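Transcobalamin-1 (Homo sapiens, PDB 4KKI) binds vitamin B12 (cobalamin) with femtomolar affinity, carries it, and protects it from the acid of the stomach. Local coordinates at residues 142-147 / 175-180; 191-196 / 247-252; 376-381 / 385-390. All blocks are in the same frame, centred on the assembly; numbering follows the deposited sequence.

Interactions 1 and 2 lie in the alpha domain, an alpha6-alpha6 helical barrel, and interaction 3 in the C-terminal beta domain; they follow one another in series along the chain. The first two have centres about 15 Å apart and touch where Tyr177 OH meets Ala191 CB at 3.6 Å, so that the 175-180 turn packs on helix 185-203, which in turn packs on helix 244-252. Interaction 3, a hairpin of strands 375-379 and 384-389, has its centre about 20 Å from that of interaction 1 and about 31 Å from that of interaction 2. Interactions 1 and 3 both hold cyanocobalamin-binding residues, one from each domain; interaction 2 lies in the barrel wall.

Interaction 1. Residues 142-147 / 175-180; sequences TNYYQL and KNYYFG
Tyr144 in the first turn of helix 144-156 approaches the short 3-10 turn at residues 175-177, its CA lying 6.0 Å from that of Asn176. A water joins the backbones, accepting from Tyr144 N and donating to Asn176 O, each at 2.8 Å. Above the Tyr144 ring, Asn176 CB sits 3.4 Å from the ring centroid and 13° off the normal, a CH-pi contact, and the amide plane of Asn176 is turned 23° from the ring plane. With Asn176 CG anti to its carbonyl carbon, the amide runs on from CB toward Tyr144 CE1, and ND2 is held by Asn174 and Gly138. At its rim the ring makes a T-shaped pair, edge toward the face of Tyr177: Tyr144 CD2 lies 4.0 Å from Tyr177 CE2, planes at 86°. Tyr144 OH bonds to His169 O and Tyr177 OH to Phe170 O. This is the start of a barrel helix at the cobalamin site: Asn143 is its N-cap, OD1 accepting from Gln146 N at 2.8 Å, while Asn143 ND2 and Gln146 NE2 bond to cyanocobalamin. A leucine in place of Tyr144 would probably lose the flat surface under Asn176 CB and leave His169 O without its hydroxyl partner.

Interaction 2. Residues 191-196 / 247-252; sequences AVLALT and AMQALF
Two helices of the alpha6-alpha6 barrel, 185-203 and 244-252, pack side by side through Val192 and Leu193 on one and Gln249 and Ala250 on the other. The local axes come within 8.8 Å and run in the same general direction, crossing at 32°, and the nearest alpha carbons are those of Leu193 and Ala250. An approach this close is consistent with the small side chain of Ala250: its CB meets Val192 CG1 at 3.7 Å, and Val192 CG1 also touches Ala250 O. CG1 reaches there because it stands opposite the backbone nitrogen of Val192 (chi1 165°).

Leu193 forks over the preceding residue of the facing helix, Gln249. Its CD2 lies against the backbone of Gln249, 3.8 Å from Gln249 O, and comes within 4.0 Å of Ala250 N, while CD1 meets Gln249 OE1 at 3.6 Å. The two side chains cross at about a right angle, the leucine fork lying across the extended glutamine. The touch of Leu193 CD1 on Gln249 OE1 is of van der Waals type, since the polar need of that oxygen is met by the backbone nitrogen of Phe299. That bond fixes the amide end of the glutamine beyond the helix pair, where its side chain also touches Pro292 and Ala293 of helix 284-294.

On the other helix, Val192 also packs on Leu224 of helix 213-229, and Ala191 and Ala194 reach helix 144-156. All four touching residues are buried, and the packing of neighbouring helices that run the same way, here through an alanine, two branched aliphatic side chains and a glutamine, belongs to the wall of an alpha-alpha barrel.

Interaction 3. Residues 376-381 / 385-390; sequences TMEERS and YITCIQ
Thr376 O receives two backbone donors from the facing strand, Thr387 N at 3.0 Å and Cys388 N at 3.1 Å. The first comes in the carbonyl plane; the second is tilted from it but has an almost straight N-H...O angle of 178°. Thr376 N returns a bond to Cys388 O, at 2.6 Å. Beyond this point the register shifts by one: Met377 faces Ile386 as a non-hydrogen-bonded pair, with Met377 CB 4.0 Å from Ile386 CD1. Glu378 N then bonds to Tyr385 O and Tyr385 N to Glu378 O, both at 2.9 Å.

Thr376, Glu378, Tyr385 and Cys388 direct their side chains to one face of the sheet, Met377 and Ile386 to the other. Thr387 OG1, set between its own backbone N and carbonyl carbon (chi1 60°), lies near Thr376 O, and its methyl CG2 rests against the Glu378 chain, 3.7 Å from Glu378 CG. A water lies between Glu378 OE2 and Thr387 OG1, its approach to the former so short that the bond is doubtful. The other carboxylate oxygen, Glu378 OE1, takes a salt bridge from Arg380 NH1 at 2.7 Å, in the guanidinium plane. This holds the guanidinium near Tyr385, whose CD2 lies over one of its faces, the two planes 19° apart, while Arg380 CG packs on Tyr385 CB.

Further out, Cys388 is tied to Cys393 by a disulfide, and Thr387 is joined through its backbone to Ala394, next to strand 392-393. Tyr385 and Ile386 bind cyanocobalamin, the latter through its carbonyl oxygen. The arrangement is an antiparallel beta hairpin with a classic beta bulge, Thr387 and Cys388 opposite Thr376, that contributes the beta-domain side of the cobalamin site.

Interaction 1. Residues 142-147 / 175-180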
loop_
_atom_site.group_PDB
_atom_site.type_symbol
_atom_site.label_atom_id
_atom_site.label_comp_id
_atom_site.label_asym_id
_atom_site.label_seq_id
_atom_site.Cartn_x
_atom_site.Cartn_y
_atom_site.Cartn_z
ATOM N N THR A 142 -12.615 -5.702 1.802
ATOM C CA THR A 142 -11.563 -5.028 1.055
ATOM C C THR A 142 -10.551 -6.024 0.486
ATOM O O THR A 142 -10.733 -6.543 -0.613
ATOM C CB THR A 142 -10.832 -3.987 1.922
ATOM O OG1 THR A 142 -10.230 -4.635 3.049
ATOM C CG2 THR A 142 -11.809 -2.928 2.416
ATOM N N ASN A 143 -9.490 -6.291 1.241
ATOM C CA ASN A 143 -8.418 -7.158 0.770
ATOM C C ASN A 143 -7.526 -7.608 1.924
ATOM O O ASN A 143 -7.730 -7.196 3.066
ATOM C CB ASN A 143 -7.586 -6.428 -0.283
ATOM C CG ASN A 143 -7.120 -5.070 0.192
ATOM O OD1 ASN A 143 -6.253 -4.972 1.057
ATOM N ND2 ASN A 143 -7.699 -4.014 -0.364
ATOM N N TYR A 144 -6.535 -8.444 1.629
ATOM C CA TYR A 144 -5.656 -8.964 2.674
ATOM C C TYR A 144 -4.584 -7.967 3.104
ATOM O O TYR A 144 -4.031 -8.076 4.197
ATOM C CB TYR A 144 -5.011 -10.286 2.252
ATOM C CG TYR A 144 -5.744 -11.511 2.744
ATOM C CD1 TYR A 144 -7.119 -11.492 2.948
ATOM C CD2 TYR A 144 -5.055 -12.684 3.020
ATOM C CE1 TYR A 144 -7.789 -12.616 3.400
ATOM C CE2 TYR A 144 -5.713 -13.808 3.476
ATOM C CZ TYR A 144 -7.079 -13.771 3.665
ATOM O OH TYR A 144 -7.731 -14.894 4.122
ATOM N N TYR A 145 -4.287 -7.004 2.240
ATOM C CA TYR A 145 -3.379 -5.926 2.595
ATOM C C TYR A 145 -3.963 -5.136 3.766
ATOM O O TYR A 145 -3.270 -4.857 4.747
ATOM C CB TYR A 145 -3.143 -5.020 1.388
ATOM C CG TYR A 145 -2.141 -3.913 1.608
ATOM C CD1 TYR A 145 -0.784 -4.124 1.394
ATOM C CD2 TYR A 145 -2.554 -2.650 2.011
ATOM C CE1 TYR A 145 0.136 -3.111 1.586
ATOM C CE2 TYR A 145 -1.644 -1.631 2.205
ATOM C CZ TYR A 145 -0.301 -1.865 1.993
ATOM O OH TYR A 145 0.604 -0.848 2.185
ATOM N N GLN A 146 -5.245 -4.796 3.669
ATOM C CA GLN A 146 -5.931 -4.090 4.746
ATOM C C GLN A 146 -6.147 -5.004 5.946
ATOM O O GLN A 146 -6.032 -4.573 7.094
ATOM C CB GLN A 146 -7.268 -3.519 4.267
ATOM C CG GLN A 146 -7.129 -2.476 3.172
ATOM C CD GLN A 146 -8.377 -1.635 2.998
ATOM O OE1 GLN A 146 -9.189 -1.508 3.914
ATOM N NE2 GLN A 146 -8.535 -1.051 1.816
ATOM N N LEU A 147 -6.452 -6.268 5.673
ATOM C CA LEU A 147 -6.631 -7.254 6.729
ATOM C C LEU A 147 -5.356 -7.374 7.554
ATOM O O LEU A 147 -5.405 -7.550 8.773
ATOM C CB LEU A 147 -6.997 -8.614 6.137
ATOM C CG LEU A 147 -7.703 -9.584 7.082
ATOM C CD1 LEU A 147 -9.124 -9.115 7.353
ATOM C CD2 LEU A 147 -7.698 -10.990 6.514
ATOM N N LYS A 175 -6.045 -17.579 -1.457
ATOM C CA LYS A 175 -6.136 -16.931 -2.762
ATOM C C LYS A 175 -5.947 -15.416 -2.698
ATOM O O LYS A 175 -5.519 -14.798 -3.673
ATOM C CB LYS A 175 -7.478 -17.258 -3.423
ATOM C CG LYS A 175 -8.691 -16.833 -2.609
ATOM C CD LYS A 175 -9.988 -17.130 -3.345
ATOM C CE LYS A 175 -11.194 -16.663 -2.543
ATOM N NZ LYS A 175 -12.476 -16.914 -3.260
ATOM N N ASN A 176 -6.255 -14.825 -1.548
ATOM C CA ASN A 176 -6.214 -13.374 -1.405
ATOM C C ASN A 176 -4.810 -12.783 -1.411
ATOM O O ASN A 176 -4.643 -11.563 -1.395
ATOM C CB ASN A 176 -6.964 -12.936 -0.147
ATOM C CG ASN A 176 -8.456 -13.156 -0.258
ATOM O OD1 ASN A 176 -9.160 -12.380 -0.900
ATOM N ND2 ASN A 176 -8.948 -14.218 0.371
ATOM N N TYR A 177 -3.803 -13.650 -1.431
ATOM C CA TYR A 177 -2.421 -13.208 -1.541
ATOM C C TYR A 177 -2.047 -13.002 -3.002
ATOM O O TYR A 177 -0.967 -12.499 -3.310
ATOM C CB TYR A 177 -1.477 -14.235 -0.914
ATOM C CG TYR A 177 -1.399 -14.186 0.595
ATOM C CD1 TYR A 177 -0.754 -13.141 1.244
ATOM C CD2 TYR A 177 -1.948 -15.199 1.370
ATOM C CE1 TYR A 177 -0.669 -13.099 2.626
ATOM C CE2 TYR A 177 -1.869 -15.166 2.750
ATOM C CZ TYR A 177 -1.228 -14.116 3.372
ATOM O OH TYR A 177 -1.151 -14.086 4.746
ATOM N N TYR A 178 -2.949 -13.392 -3.899
ATOM C CA TYR A 178 -2.662 -13.380 -5.329
ATOM C C TYR A 178 -3.684 -12.572 -6.125
ATOM O O TYR A 178 -4.888 -12.667 -5.892
ATOM C CB TYR A 178 -2.604 -14.813 -5.869
ATOM C CG TYR A 178 -1.665 -15.716 -5.100
ATOM C CD1 TYR A 178 -2.105 -16.420 -3.987
ATOM C CD2 TYR A 178 -0.339 -15.861 -5.485
ATOM C CE1 TYR A 178 -1.251 -17.244 -3.279
ATOM C CE2 TYR A 178 0.524 -16.683 -4.783
ATOM C CZ TYR A 178 0.061 -17.371 -3.681
ATOM O OH TYR A 178 0.910 -18.191 -2.975
ATOM N N PHE A 179 -3.189 -11.770 -7.061
ATOM C CA PHE A 179 -4.048 -11.082 -8.013
ATOM C C PHE A 179 -3.844 -11.723 -9.376
ATOM O O PHE A 179 -2.958 -11.328 -10.131
ATOM C CB PHE A 179 -3.716 -9.592 -8.066
ATOM C CG PHE A 179 -4.016 -8.861 -6.791
ATOM C CD1 PHE A 179 -5.095 -9.229 -6.005
ATOM C CD2 PHE A 179 -3.216 -7.810 -6.374
ATOM C CE1 PHE A 179 -5.374 -8.560 -4.828
ATOM C CE2 PHE A 179 -3.489 -7.137 -5.198
ATOM C CZ PHE A 179 -4.570 -7.513 -4.424
ATOM N N GLY A 180 -4.665 -12.722 -9.677
ATOM C CA GLY A 180 -4.478 -13.523 -10.870
ATOM C C GLY A 180 -3.461 -14.613 -10.600
ATOM O O GLY A 180 -3.646 -15.438 -9.703
HETATM O O HOH W 1 -6.306 -9.294 -1.076
#

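Interaction 2. Residues 191-196 / 247-252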
loop_
_atom_site.group_PDB
_atom_site.type_symbol
_atom_site.label_atom_id
_atom_site.label_comp_id
_atom_site.label_asym_id
_atom_site.label_seq_id
_atom_site.Cartn_x
_atom_site.Cartn_y
_atom_site.Cartn_z
ATOM N N ALA A 191 1.424 -8.640 5.475
ATOM C CA ALA A 191 1.052 -9.824 6.246
ATOM C C ALA A 191 2.209 -10.265 7.137
ATOM O O ALA A 191 2.014 -10.583 8.309
ATOM C CB ALA A 191 0.626 -10.955 5.321
ATOM N N VAL A 192 3.413 -10.274 6.575
ATOM C CA VAL A 192 4.612 -10.607 7.337
ATOM C C VAL A 192 4.800 -9.669 8.526
ATOM O O VAL A 192 5.127 -10.113 9.627
ATOM C CB VAL A 192 5.871 -10.583 6.448
ATOM C CG1 VAL A 192 7.132 -10.557 7.297
ATOM C CG2 VAL A 192 5.875 -11.784 5.513
ATOM N N LEU A 193 4.581 -8.376 8.307
ATOM C CA LEU A 193 4.721 -7.396 9.382
ATOM C C LEU A 193 3.683 -7.648 10.468
ATOM O O LEU A 193 3.976 -7.542 11.660
ATOM C CB LEU A 193 4.583 -5.971 8.841
ATOM C CG LEU A 193 5.710 -5.472 7.935
ATOM C CD1 LEU A 193 5.335 -4.144 7.305
ATOM C CD2 LEU A 193 7.007 -5.344 8.718
ATOM N N ALA A 194 2.471 -7.991 10.043
ATOM C CA ALA A 194 1.379 -8.270 10.968
ATOM C C ALA A 194 1.630 -9.553 11.751
ATOM O O ALA A 194 1.518 -9.573 12.976
ATOM C CB ALA A 194 0.058 -8.354 10.216
ATOM N N LEU A 195 1.970 -10.622 11.036
ATOM C CA LEU A 195 2.231 -11.914 11.661
ATOM C C LEU A 195 3.407 -11.837 12.629
ATOM O O LEU A 195 3.419 -12.504 13.664
ATOM C CB LEU A 195 2.488 -12.986 10.597
ATOM C CG LEU A 195 1.309 -13.336 9.683
ATOM C CD1 LEU A 195 1.736 -14.284 8.568
ATOM C CD2 LEU A 195 0.162 -13.933 10.485
ATOM N N THR A 196 4.391 -11.012 12.288
ATOM C CA THR A 196 5.577 -10.856 13.121
ATOM C C THR A 196 5.228 -10.148 14.423
ATOM O O THR A 196 5.793 -10.445 15.477
ATOM C CB THR A 196 6.677 -10.077 12.380
ATOM O OG1 THR A 196 6.961 -10.725 11.132
ATOM C CG2 THR A 196 7.945 -10.016 13.212
ATOM N N ALA A 247 8.356 -4.326 1.182
ATOM C CA ALA A 247 8.985 -5.640 1.121
ATOM C C ALA A 247 10.264 -5.635 1.956
ATOM O O ALA A 247 10.550 -6.597 2.668
ATOM C CB ALA A 247 9.277 -6.040 -0.317
ATOM N N MET A 248 11.021 -4.542 1.871
ATOM C CA MET A 248 12.222 -4.369 2.684
ATOM C C MET A 248 11.896 -4.423 4.177
ATOM O O MET A 248 12.610 -5.066 4.946
ATOM C CB MET A 248 12.937 -3.053 2.346
ATOM C CG MET A 248 13.521 -2.982 0.936
ATOM S SD MET A 248 14.231 -1.366 0.538
ATOM C CE MET A 248 15.599 -1.296 1.691
ATOM N N GLN A 249 10.816 -3.754 4.579
ATOM C CA GLN A 249 10.362 -3.794 5.968
ATOM C C GLN A 249 10.125 -5.228 6.417
ATOM O O GLN A 249 10.588 -5.642 7.481
ATOM C CB GLN A 249 9.066 -3.002 6.155
ATOM C CG GLN A 249 9.203 -1.500 6.039
ATOM C CD GLN A 249 7.950 -0.779 6.499
ATOM O OE1 GLN A 249 7.328 -1.168 7.489
ATOM N NE2 GLN A 249 7.566 0.266 5.776
ATOM N N ALA A 250 9.393 -5.976 5.598
ATOM C CA ALA A 250 9.083 -7.370 5.895
ATOM C C ALA A 250 10.353 -8.206 6.049
ATOM O O ALA A 250 10.451 -9.034 6.953
ATOM C CB ALA A 250 8.185 -7.954 4.817
ATOM N N LEU A 251 11.324 -7.979 5.169
ATOM C CA LEU A 251 12.587 -8.707 5.229
ATOM C C LEU A 251 13.463 -8.233 6.390
ATOM O O LEU A 251 14.252 -9.009 6.934
ATOM C CB LEU A 251 13.347 -8.595 3.902
ATOM C CG LEU A 251 12.680 -9.229 2.676
ATOM C CD1 LEU A 251 13.546 -9.048 1.442
ATOM C CD2 LEU A 251 12.388 -10.707 2.913
ATOM N N PHE A 252 13.322 -6.961 6.759
ATOM C CA PHE A 252 14.033 -6.403 7.909
ATOM C C PHE A 252 13.737 -7.185 9.185
ATOM O O PHE A 252 14.633 -7.451 9.982
ATOM C CB PHE A 252 13.647 -4.935 8.138
ATOM C CG PHE A 252 14.347 -3.963 7.230
ATOM C CD1 PHE A 252 15.268 -4.402 6.291
ATOM C CD2 PHE A 252 14.092 -2.606 7.329
ATOM C CE1 PHE A 252 15.911 -3.503 5.462
ATOM C CE2 PHE A 252 14.736 -1.701 6.506
ATOM C CZ PHE A 252 15.647 -2.151 5.569
#

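Interaction 3. Residues 376-381 / 385-390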
loop_
_atom_site.group_PDB
_atom_site.type_symbol
_atom_site.label_atom_id
_atom_site.label_comp_id
_atom_site.label_asym_id
_atom_site.label_seq_id
_atom_site.Cartn_x
_atom_site.Cartn_y
_atom_site.Cartn_z
ATOM N N THR A 376 -16.025 5.243 -16.446
ATOM C CA THR A 376 -16.288 5.900 -15.177
ATOM C C THR A 376 -15.072 5.766 -14.268
ATOM O O THR A 376 -14.584 4.662 -14.023
ATOM C CB THR A 376 -17.513 5.297 -14.465
ATOM O OG1 THR A 376 -18.667 5.417 -15.307
ATOM C CG2 THR A 376 -17.772 6.012 -13.148
ATOM N N MET A 377 -14.579 6.897 -13.779
ATOM C CA MET A 377 -13.457 6.896 -12.858
ATOM C C MET A 377 -13.822 7.569 -11.545
ATOM O O MET A 377 -14.659 8.470 -11.506
ATOM C CB MET A 377 -12.252 7.602 -13.477
ATOM C CG MET A 377 -12.544 9.013 -13.943
ATOM S SD MET A 377 -11.071 10.044 -13.909
ATOM C CE MET A 377 -10.851 10.229 -12.139
ATOM N N GLU A 378 -13.186 7.126 -10.469
ATOM C CA GLU A 378 -13.362 7.752 -9.169
ATOM C C GLU A 378 -12.022 8.259 -8.653
ATOM O O GLU A 378 -10.980 7.651 -8.898
ATOM C CB GLU A 378 -13.984 6.769 -8.176
ATOM C CG GLU A 378 -15.367 6.274 -8.576
ATOM C CD GLU A 378 -15.979 5.352 -7.539
ATOM O OE1 GLU A 378 -15.518 5.373 -6.380
ATOM O OE2 GLU A 378 -16.920 4.606 -7.884
ATOM N N GLU A 379 -12.050 9.381 -7.944
ATOM C CA GLU A 379 -10.831 9.944 -7.384
ATOM C C GLU A 379 -10.464 9.231 -6.087
ATOM O O GLU A 379 -11.242 9.216 -5.133
ATOM C CB GLU A 379 -10.996 11.444 -7.138
ATOM C CG GLU A 379 -9.682 12.194 -7.006
ATOM C CD GLU A 379 -8.895 12.215 -8.302
ATOM O OE1 GLU A 379 -9.511 12.414 -9.371
ATOM O OE2 GLU A 379 -7.662 12.026 -8.252
ATOM N N ARG A 380 -9.281 8.629 -6.062
ATOM C CA ARG A 380 -8.782 7.968 -4.863
ATOM C C ARG A 380 -7.580 8.733 -4.334
ATOM O O ARG A 380 -7.141 9.708 -4.944
ATOM C CB ARG A 380 -8.380 6.527 -5.172
ATOM C CG ARG A 380 -9.529 5.622 -5.577
ATOM C CD ARG A 380 -10.382 5.236 -4.381
ATOM N NE ARG A 380 -11.274 4.123 -4.699
ATOM C CZ ARG A 380 -12.525 4.265 -5.123
ATOM N NH1 ARG A 380 -13.043 5.476 -5.276
ATOM N NH2 ARG A 380 -13.260 3.195 -5.391
ATOM N N SER A 381 -7.048 8.290 -3.201
ATOM C CA SER A 381 -5.858 8.909 -2.633
ATOM C C SER A 381 -4.673 8.701 -3.566
ATOM O O SER A 381 -3.835 9.588 -3.730
ATOM C CB SER A 381 -5.555 8.328 -1.251
ATOM O OG SER A 381 -4.384 8.907 -0.701
ATOM N N TYR A 385 -8.888 6.291 -10.412
ATOM C CA TYR A 385 -9.070 4.848 -10.440
ATOM C C TYR A 385 -10.214 4.498 -11.383
ATOM O O TYR A 385 -11.303 5.063 -11.283
ATOM C CB TYR A 385 -9.361 4.322 -9.030
ATOM C CG TYR A 385 -9.566 2.825 -8.948
ATOM C CD1 TYR A 385 -8.480 1.958 -8.884
ATOM C CD2 TYR A 385 -10.843 2.279 -8.925
ATOM C CE1 TYR A 385 -8.662 0.588 -8.809
ATOM C CE2 TYR A 385 -11.036 0.909 -8.850
ATOM C CZ TYR A 385 -9.941 0.068 -8.790
ATOM O OH TYR A 385 -10.124 -1.294 -8.715
ATOM N N ILE A 386 -9.963 3.570 -12.304
ATOM C CA ILE A 386 -10.972 3.167 -13.280
ATOM C C ILE A 386 -11.918 2.122 -12.697
ATOM O O ILE A 386 -11.519 0.987 -12.426
ATOM C CB ILE A 386 -10.333 2.608 -14.567
ATOM C CG1 ILE A 386 -9.284 3.580 -15.112
ATOM C CG2 ILE A 386 -11.405 2.319 -15.612
ATOM C CD1 ILE A 386 -9.810 4.983 -15.344
ATOM N N THR A 387 -13.174 2.512 -12.508
ATOM C CA THR A 387 -14.168 1.630 -11.906
ATOM C C THR A 387 -15.052 0.968 -12.953
ATOM O O THR A 387 -15.329 -0.230 -12.876
ATOM C CB THR A 387 -15.067 2.387 -10.907
ATOM O OG1 THR A 387 -15.757 3.444 -11.585
ATOM C CG2 THR A 387 -14.236 2.977 -9.774
ATOM N N CYS A 388 -15.500 1.751 -13.931
ATOM C CA CYS A 388 -16.428 1.243 -14.933
ATOM C C CYS A 388 -16.034 1.644 -16.347
ATOM O O CYS A 388 -15.524 2.741 -16.576
ATOM C CB CYS A 388 -17.851 1.737 -14.655
ATOM S SG CYS A 388 -18.407 1.603 -12.940
ATOM N N ILE A 389 -16.273 0.739 -17.289
ATOM C CA ILE A 389 -16.202 1.041 -18.713
ATOM C C ILE A 389 -17.417 0.410 -19.384
ATOM O O ILE A 389 -17.748 -0.744 -19.104
ATOM C CB ILE A 389 -14.912 0.494 -19.354
ATOM C CG1 ILE A 389 -13.683 1.135 -18.713
ATOM C CG2 ILE A 389 -14.910 0.745 -20.855
ATOM C CD1 ILE A 389 -12.382 0.728 -19.351
ATOM N N GLN A 390 -18.088 1.174 -20.244
ATOM C CA GLN A 390 -19.298 0.718 -20.934
ATOM C C GLN A 390 -20.404 0.301 -19.966
ATOM O O GLN A 390 -21.210 -0.577 -20.276
ATOM C CB GLN A 390 -18.992 -0.447 -21.882
ATOM C CG GLN A 390 -18.045 -0.121 -23.019
ATOM C CD GLN A 390 -17.813 -1.311 -23.932
ATOM O OE1 GLN A 390 -18.475 -2.341 -23.807
ATOM N NE2 GLN A 390 -16.867 -1.175 -24.853
HETATM O O HOH W 2 -17.807 4.116 -10.061
#